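Local structure of thiaminase-I (Naegleria gruberi, 4HCW) at residues T68-G80 / V335-K347. The protein is a thiaminase-I, a mixed alpha/beta protein that is modelled as a single chain and contains a region of the thiaminase I-like family. Numbering follows the deposited sequence.
Sequences TDSIFLPYLVSLG and VLRCVDFANKEVK
I71 and C338 join the two backbones: C338 N donates to I71 O at 2.8 Å, and four residues on, Y75 N returns a weak bond to C338 O, while the axes of helix 73-77 and strand 335-338 run 30° apart. How one aromatic ring can gather contacts from a distant segment on both its face and its edge is well illustrated by F72, the residue at the N-cap of helix 73-77. With CG anti to its carbonyl carbon (chi1 -64°), its ring reaches the start of helix 343-353, where A342 CB sits over one face, 4.2 Å from the centroid in a CH-pi contact. I71 CG2, of its own segment, covers the opposite face. At the ring edge lie C338 SG, 5.1 Å from the centroid in a sulfur-aromatic contact, and V346 CG2. The amide of N343 crosses the far end of the ring, its plane turned 73° from that of the ring, and N343 ND2 is held by C53 O. A342 serves a second aromatic too, since its CB lies 3.6 Å from Y75 CE2; the Y75 ring also rests one face on the backbone at F341. On strand 335-338, the R337 chain bends at chi3 (-56°) and R337 CD lies 3.3 Å from S70 O, before P74 CG meets one face of the guanidinium. That group is tied by a salt bridge from R337 NH1 to D178 and by R337 NH2 to S106 O, which probably fixes its rotation. The largely buried contact thus joins the loop after strand 65-69 and helix 73-77 to the C-terminal strand and helix. Strand 335-338 pairs in parallel with strand 176-179, helix 158-169 packs on I71, L336, F341 and V346, and helix 56-60 touches A342 and N343.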
ATOM      1  N   THR A  68       9.014  -3.371   4.717  1.00 62.32           N
ATOM      2  CA  THR A  68       7.874  -4.248   4.951  1.00 62.32           C
ATOM      3  C   THR A  68       6.565  -3.476   5.019  1.00 62.32           C
ATOM      4  O   THR A  68       6.545  -2.294   5.361  1.00 62.32           O
ATOM      5  CB  THR A  68       8.036  -5.044   6.258  1.00 71.16           C
ATOM      6  OG1 THR A  68       6.832  -5.775   6.524  1.00 71.16           O
ATOM      7  CG2 THR A  68       8.315  -4.105   7.422  1.00 71.16           C
ATOM      8  N   ASP A  69       5.472  -4.153   4.686  1.00 69.35           N
ATOM      9  CA  ASP A  69       4.146  -3.578   4.842  1.00 69.35           C
ATOM     10  C   ASP A  69       3.883  -3.407   6.332  1.00 69.35           C
ATOM     11  O   ASP A  69       4.226  -4.276   7.133  1.00 69.35           O
ATOM     12  CB  ASP A  69       3.092  -4.495   4.215  1.00 74.86           C
ATOM     13  CG  ASP A  69       1.744  -3.814   4.044  1.00 74.86           C
ATOM     14  OD1 ASP A  69       1.394  -2.940   4.867  1.00 74.86           O
ATOM     15  OD2 ASP A  69       1.027  -4.158   3.081  1.00 74.86           O
ATOM     16  N   SER A  70       3.276  -2.284   6.702  1.00 72.06           N
ATOM     17  CA  SER A  70       2.997  -2.000   8.105  1.00 72.06           C
ATOM     18  C   SER A  70       1.877  -2.883   8.654  1.00 72.06           C
ATOM     19  O   SER A  70       1.603  -2.874   9.854  1.00 72.06           O
ATOM     20  CB  SER A  70       2.654  -0.520   8.296  1.00 61.70           C
ATOM     21  OG  SER A  70       1.574  -0.136   7.465  1.00 61.70           O
ATOM     22  N   ILE A  71       1.242  -3.650   7.772  1.00 75.61           N
ATOM     23  CA  ILE A  71       0.174  -4.559   8.174  1.00 75.61           C
ATOM     24  C   ILE A  71       0.722  -5.702   9.028  1.00 75.61           C
ATOM     25  O   ILE A  71      -0.013  -6.326   9.793  1.00 75.61           O
ATOM     26  CB  ILE A  71      -0.581  -5.128   6.945  1.00 54.89           C
ATOM     27  CG1 ILE A  71      -1.931  -5.719   7.361  1.00 54.89           C
ATOM     28  CG2 ILE A  71       0.269  -6.156   6.209  1.00 54.89           C
ATOM     29  CD1 ILE A  71      -2.755  -6.225   6.200  1.00 54.89           C
ATOM     30  N   PHE A  72       2.019  -5.961   8.903  1.00 70.31           N
ATOM     31  CA  PHE A  72       2.665  -7.020   9.670  1.00 70.31           C
ATOM     32  C   PHE A  72       3.695  -6.446  10.631  1.00 70.31           C
ATOM     33  O   PHE A  72       4.481  -7.184  11.222  1.00 70.31           O
ATOM     34  CB  PHE A  72       3.335  -8.025   8.732  1.00 63.15           C
ATOM     35  CG  PHE A  72       2.375  -8.758   7.842  1.00 63.15           C
ATOM     36  CD1 PHE A  72       1.107  -9.088   8.292  1.00 63.15           C
ATOM     37  CD2 PHE A  72       2.738  -9.111   6.554  1.00 63.15           C
ATOM     38  CE1 PHE A  72       0.221  -9.761   7.473  1.00 63.15           C
ATOM     39  CE2 PHE A  72       1.856  -9.783   5.731  1.00 63.15           C
ATOM     40  CZ  PHE A  72       0.597 -10.109   6.191  1.00 63.15           C
ATOM     41  N   LEU A  73       3.685  -5.126  10.785  1.00 84.77           N
ATOM     42  CA  LEU A  73       4.664  -4.449  11.634  1.00 84.77           C
ATOM     43  C   LEU A  73       4.595  -4.827  13.124  1.00 84.77           C
ATOM     44  O   LEU A  73       5.619  -5.185  13.703  1.00 84.77           O
ATOM     45  CB  LEU A  73       4.613  -2.927  11.439  1.00 82.10           C
ATOM     46  CG  LEU A  73       5.725  -2.132  12.126  1.00 82.10           C
ATOM     47  CD1 LEU A  73       7.091  -2.578  11.622  1.00 82.10           C
ATOM     48  CD2 LEU A  73       5.532  -0.638  11.911  1.00 82.10           C
ATOM     49  N   PRO A  74       3.400  -4.753  13.750  1.00 83.41           N
ATOM     50  CA  PRO A  74       3.354  -5.118  15.174  1.00 83.41           C
ATOM     51  C   PRO A  74       3.736  -6.576  15.425  1.00 83.41           C
ATOM     52  O   PRO A  74       4.387  -6.871  16.428  1.00 83.41           O
ATOM     53  CB  PRO A  74       1.888  -4.885  15.549  1.00 77.66           C
ATOM     54  CG  PRO A  74       1.393  -3.902  14.550  1.00 77.66           C
ATOM     55  CD  PRO A  74       2.089  -4.268  13.279  1.00 77.66           C
ATOM     56  N   TYR A  75       3.333  -7.471  14.528  1.00 73.27           N
ATOM     57  CA  TYR A  75       3.723  -8.873  14.626  1.00 73.27           C
ATOM     58  C   TYR A  75       5.227  -9.021  14.441  1.00 73.27           C
ATOM     59  O   TYR A  75       5.857  -9.891  15.043  1.00 73.27           O
ATOM     60  CB  TYR A  75       2.978  -9.720  13.589  1.00 68.02           C
ATOM     61  CG  TYR A  75       3.615 -11.070  13.328  1.00 68.02           C
ATOM     62  CD1 TYR A  75       3.459 -12.120  14.225  1.00 68.02           C
ATOM     63  CD2 TYR A  75       4.371 -11.293  12.183  1.00 68.02           C
ATOM     64  CE1 TYR A  75       4.041 -13.354  13.988  1.00 68.02           C
ATOM     65  CE2 TYR A  75       4.955 -12.522  11.939  1.00 68.02           C
ATOM     66  CZ  TYR A  75       4.788 -13.549  12.844  1.00 68.02           C
ATOM     67  OH  TYR A  75       5.370 -14.774  12.599  1.00 68.02           O
ATOM     68  N   LEU A  76       5.798  -8.163  13.604  1.00 84.05           N
ATOM     69  CA  LEU A  76       7.231  -8.186  13.344  1.00 84.05           C
ATOM     70  C   LEU A  76       7.987  -7.587  14.525  1.00 84.05           C
ATOM     71  O   LEU A  76       9.137  -7.943  14.785  1.00 84.05           O
ATOM     72  CB  LEU A  76       7.545  -7.420  12.057  1.00 58.73           C
ATOM     73  CG  LEU A  76       8.827  -7.789  11.311  1.00 58.73           C
ATOM     74  CD1 LEU A  76       8.883  -9.286  11.050  1.00 58.73           C
ATOM     75  CD2 LEU A  76       8.907  -7.015  10.006  1.00 58.73           C
ATOM     76  N   VAL A  77       7.329  -6.681  15.242  1.00106.77           N
ATOM     77  CA  VAL A  77       7.909  -6.063  16.430  1.00106.77           C
ATOM     78  C   VAL A  77       7.977  -7.050  17.592  1.00106.77           C
ATOM     79  O   VAL A  77       8.985  -7.130  18.295  1.00106.77           O
ATOM     80  CB  VAL A  77       7.115  -4.807  16.859  1.00 87.82           C
ATOM     81  CG1 VAL A  77       7.472  -4.397  18.280  1.00 87.82           C
ATOM     82  CG2 VAL A  77       7.365  -3.662  15.890  1.00 87.82           C
ATOM     83  N   SER A  78       6.906  -7.818  17.774  1.00100.93           N
ATOM     84  CA  SER A  78       6.810  -8.764  18.882  1.00100.93           C
ATOM     85  C   SER A  78       7.812  -9.915  18.776  1.00100.93           C
ATOM     86  O   SER A  78       7.944 -10.716  19.701  1.00100.93           O
ATOM     87  CB  SER A  78       5.386  -9.315  18.995  1.00 93.86           C
ATOM     88  OG  SER A  78       5.006  -9.995  17.812  1.00 93.86           O
ATOM     89  N   LEU A  79       8.511  -9.995  17.648  1.00 91.84           N
ATOM     90  CA  LEU A  79       9.551 -11.001  17.467  1.00 91.84           C
ATOM     91  C   LEU A  79      10.923 -10.419  17.799  1.00 91.84           C
ATOM     92  O   LEU A  79      11.907 -11.149  17.920  1.00 91.84           O
ATOM     93  CB  LEU A  79       9.530 -11.551  16.039  1.00 85.88           C
ATOM     94  CG  LEU A  79       8.203 -12.166  15.587  1.00 85.88           C
ATOM     95  CD1 LEU A  79       8.353 -12.852  14.236  1.00 85.88           C
ATOM     96  CD2 LEU A  79       7.674 -13.137  16.632  1.00 85.88           C
ATOM     97  N   GLY A  80      10.975  -9.097  17.940  1.00113.01           N
ATOM     98  CA  GLY A  80      12.181  -8.413  18.372  1.00113.01           C
ATOM     99  C   GLY A  80      13.169  -8.083  17.270  1.00113.01           C
ATOM    100  O   GLY A  80      14.123  -7.341  17.493  1.00113.01           O
ATOM    101  N   VAL A 335      -5.513   2.543   9.232  1.00 70.04           N
ATOM    102  CA  VAL A 335      -4.502   1.589   8.784  1.00 70.04           C
ATOM    103  C   VAL A 335      -4.668   0.251   9.499  1.00 70.04           C
ATOM    104  O   VAL A 335      -4.520   0.168  10.718  1.00 70.04           O
ATOM    105  CB  VAL A 335      -3.073   2.113   9.032  1.00 78.62           C
ATOM    106  CG1 VAL A 335      -2.047   1.048   8.670  1.00 78.62           C
ATOM    107  CG2 VAL A 335      -2.825   3.388   8.242  1.00 78.62           C
ATOM    108  N   LEU A 336      -4.971  -0.793   8.736  1.00 67.83           N
ATOM    109  CA  LEU A 336      -5.169  -2.122   9.303  1.00 67.83           C
ATOM    110  C   LEU A 336      -3.835  -2.816   9.562  1.00 67.83           C
ATOM    111  O   LEU A 336      -3.010  -2.950   8.658  1.00 67.83           O
ATOM    112  CB  LEU A 336      -6.036  -2.972   8.373  1.00 60.16           C
ATOM    113  CG  LEU A 336      -6.370  -4.387   8.848  1.00 60.16           C
ATOM    114  CD1 LEU A 336      -7.118  -4.350  10.172  1.00 60.16           C
ATOM    115  CD2 LEU A 336      -7.176  -5.128   7.794  1.00 60.16           C
ATOM    116  N   ARG A 337      -3.626  -3.252  10.801  1.00 70.42           N
ATOM    117  CA  ARG A 337      -2.391  -3.933  11.178  1.00 70.42           C
ATOM    118  C   ARG A 337      -2.670  -5.195  11.991  1.00 70.42           C
ATOM    119  O   ARG A 337      -3.740  -5.338  12.584  1.00 70.42           O
ATOM    120  CB  ARG A 337      -1.471  -2.994  11.963  1.00 88.94           C
ATOM    121  CG  ARG A 337      -1.119  -1.709  11.233  1.00 88.94           C
ATOM    122  CD  ARG A 337      -0.007  -0.955  11.942  1.00 88.94           C
ATOM    123  NE  ARG A 337      -0.340  -0.658  13.331  1.00 88.94           N
ATOM    124  CZ  ARG A 337       0.454   0.009  14.162  1.00 88.94           C
ATOM    125  NH1 ARG A 337       0.071   0.235  15.411  1.00 88.94           N
ATOM    126  NH2 ARG A 337       1.632   0.452  13.744  1.00 88.94           N
ATOM    127  N   CYS A 338      -1.699  -6.102  12.023  1.00 70.73           N
ATOM    128  CA  CYS A 338      -1.852  -7.373  12.726  1.00 70.73           C
ATOM    129  C   CYS A 338      -0.936  -7.450  13.945  1.00 70.73           C
ATOM    130  O   CYS A 338       0.252  -7.141  13.860  1.00 70.73           O
ATOM    131  CB  CYS A 338      -1.559  -8.536  11.781  1.00 68.10           C
ATOM    132  SG  CYS A 338      -2.425  -8.436  10.200  1.00 68.10           S
ATOM    133  N   VAL A 339      -1.492  -7.877  15.074  1.00 77.20           N
ATOM    134  CA  VAL A 339      -0.751  -7.913  16.332  1.00 77.20           C
ATOM    135  C   VAL A 339       0.088  -9.177  16.507  1.00 77.20           C
ATOM    136  O   VAL A 339       1.281  -9.099  16.799  1.00 77.20           O
ATOM    137  CB  VAL A 339      -1.691  -7.763  17.545  1.00 68.08           C
ATOM    138  CG1 VAL A 339      -0.924  -7.962  18.843  1.00 68.08           C
ATOM    139  CG2 VAL A 339      -2.370  -6.404  17.526  1.00 68.08           C
ATOM    140  N   ASP A 340      -0.534 -10.339  16.334  1.00 69.00           N
ATOM    141  CA  ASP A 340       0.148 -11.601  16.607  1.00 69.00           C
ATOM    142  C   ASP A 340       0.064 -12.618  15.470  1.00 69.00           C
ATOM    143  O   ASP A 340       0.129 -13.825  15.707  1.00 69.00           O
ATOM    144  CB  ASP A 340      -0.382 -12.224  17.904  1.00 90.76           C
ATOM    145  CG  ASP A 340      -1.900 -12.297  17.942  1.00 90.76           C
ATOM    146  OD1 ASP A 340      -2.535 -12.233  16.869  1.00 90.76           O
ATOM    147  OD2 ASP A 340      -2.458 -12.422  19.052  1.00 90.76           O
ATOM    148  N   PHE A 341      -0.075 -12.136  14.239  1.00 60.73           N
ATOM    149  CA  PHE A 341      -0.157 -13.031  13.088  1.00 60.73           C
ATOM    150  C   PHE A 341       0.305 -12.363  11.798  1.00 60.73           C
ATOM    151  O   PHE A 341       0.461 -11.144  11.738  1.00 60.73           O
ATOM    152  CB  PHE A 341      -1.578 -13.586  12.927  1.00 57.10           C
ATOM    153  CG  PHE A 341      -2.605 -12.548  12.564  1.00 57.10           C
ATOM    154  CD1 PHE A 341      -3.171 -11.741  13.539  1.00 57.10           C
ATOM    155  CD2 PHE A 341      -3.016 -12.390  11.251  1.00 57.10           C
ATOM    156  CE1 PHE A 341      -4.119 -10.790  13.207  1.00 57.10           C
ATOM    157  CE2 PHE A 341      -3.964 -11.443  10.914  1.00 57.10           C
ATOM    158  CZ  PHE A 341      -4.516 -10.642  11.893  1.00 57.10           C
ATOM    159  N   ALA A 342       0.523 -13.172  10.765  1.00 70.34           N
ATOM    160  CA  ALA A 342       0.978 -12.659   9.481  1.00 70.34           C
ATOM    161  C   ALA A 342       0.261 -13.314   8.302  1.00 70.34           C
ATOM    162  O   ALA A 342      -0.965 -13.415   8.288  1.00 70.34           O
ATOM    163  CB  ALA A 342       2.484 -12.817   9.349  1.00 68.00           C
ATOM    164  N   ASN A 343       1.037 -13.764   7.321  1.00 63.82           N
ATOM    165  CA  ASN A 343       0.489 -14.223   6.046  1.00 63.82           C
ATOM    166  C   ASN A 343      -0.322 -15.517   6.095  1.00 63.82           C
ATOM    167  O   ASN A 343      -1.303 -15.663   5.366  1.00 63.82           O
ATOM    168  CB  ASN A 343       1.599 -14.336   4.999  1.00 69.16           C
ATOM    169  CG  ASN A 343       2.182 -12.987   4.626  1.00 69.16           C
ATOM    170  OD1 ASN A 343       1.609 -12.254   3.822  1.00 69.16           O
ATOM    171  ND2 ASN A 343       3.326 -12.652   5.214  1.00 69.16           N
ATOM    172  N   LYS A 344       0.087 -16.453   6.947  1.00 61.21           N
ATOM    173  CA  LYS A 344      -0.604 -17.735   7.049  1.00 61.21           C
ATOM    174  C   LYS A 344      -2.045 -17.557   7.518  1.00 61.21           C
ATOM    175  O   LYS A 344      -2.966 -18.156   6.965  1.00 61.21           O
ATOM    176  CB  LYS A 344       0.145 -18.683   7.989  1.00 59.82           C
ATOM    177  CG  LYS A 344      -0.454 -20.080   8.063  1.00 59.82           C
ATOM    178  CD  LYS A 344       0.330 -20.976   9.010  1.00 59.82           C
ATOM    179  N   GLU A 345      -2.236 -16.722   8.534  1.00 71.66           N
ATOM    180  CA  GLU A 345      -3.566 -16.486   9.084  1.00 71.66           C
ATOM    181  C   GLU A 345      -4.439 -15.673   8.131  1.00 71.66           C
ATOM    182  O   GLU A 345      -5.650 -15.880   8.065  1.00 71.66           O
ATOM    183  CB  GLU A 345      -3.479 -15.799  10.450  1.00124.14           C
ATOM    184  CG  GLU A 345      -2.944 -16.685  11.569  1.00124.14           C
ATOM    185  CD  GLU A 345      -1.442 -16.890  11.495  1.00124.14           C
ATOM    186  OE1 GLU A 345      -0.936 -17.827  12.149  1.00124.14           O
ATOM    187  OE2 GLU A 345      -0.766 -16.114  10.787  1.00124.14           O
ATOM    188  N   VAL A 346      -3.822 -14.750   7.398  1.00 62.16           N
ATOM    189  CA  VAL A 346      -4.546 -13.934   6.426  1.00 62.16           C
ATOM    190  C   VAL A 346      -5.122 -14.803   5.310  1.00 62.16           C
ATOM    191  O   VAL A 346      -6.280 -14.643   4.922  1.00 62.16           O
ATOM    192  CB  VAL A 346      -3.647 -12.823   5.831  1.00 52.75           C
ATOM    193  CG1 VAL A 346      -4.301 -12.187   4.614  1.00 52.75           C
ATOM    194  CG2 VAL A 346      -3.340 -11.767   6.884  1.00 52.75           C
ATOM    195  N   LYS A 347      -4.312 -15.730   4.807  1.00 64.07           N
ATOM    196  CA  LYS A 347      -4.754 -16.649   3.764  1.00 64.07           C
ATOM    197  C   LYS A 347      -5.811 -17.619   4.283  1.00 64.07           C
ATOM    198  O   LYS A 347      -6.766 -17.943   3.578  1.00 64.07           O
ATOM    199  CB  LYS A 347      -3.568 -17.426   3.187  1.00 94.45           C
ATOM    200  CG  LYS A 347      -2.567 -16.568   2.430  1.00 94.45           C
ATOM    201  CD  LYS A 347      -1.460 -17.419   1.829  1.00 94.45           C
ATOM    202  CE  LYS A 347      -0.469 -16.572   1.048  1.00 94.45           C
ATOM    203  NZ  LYS A 347       0.615 -17.400   0.448  1.00 94.45           N
TER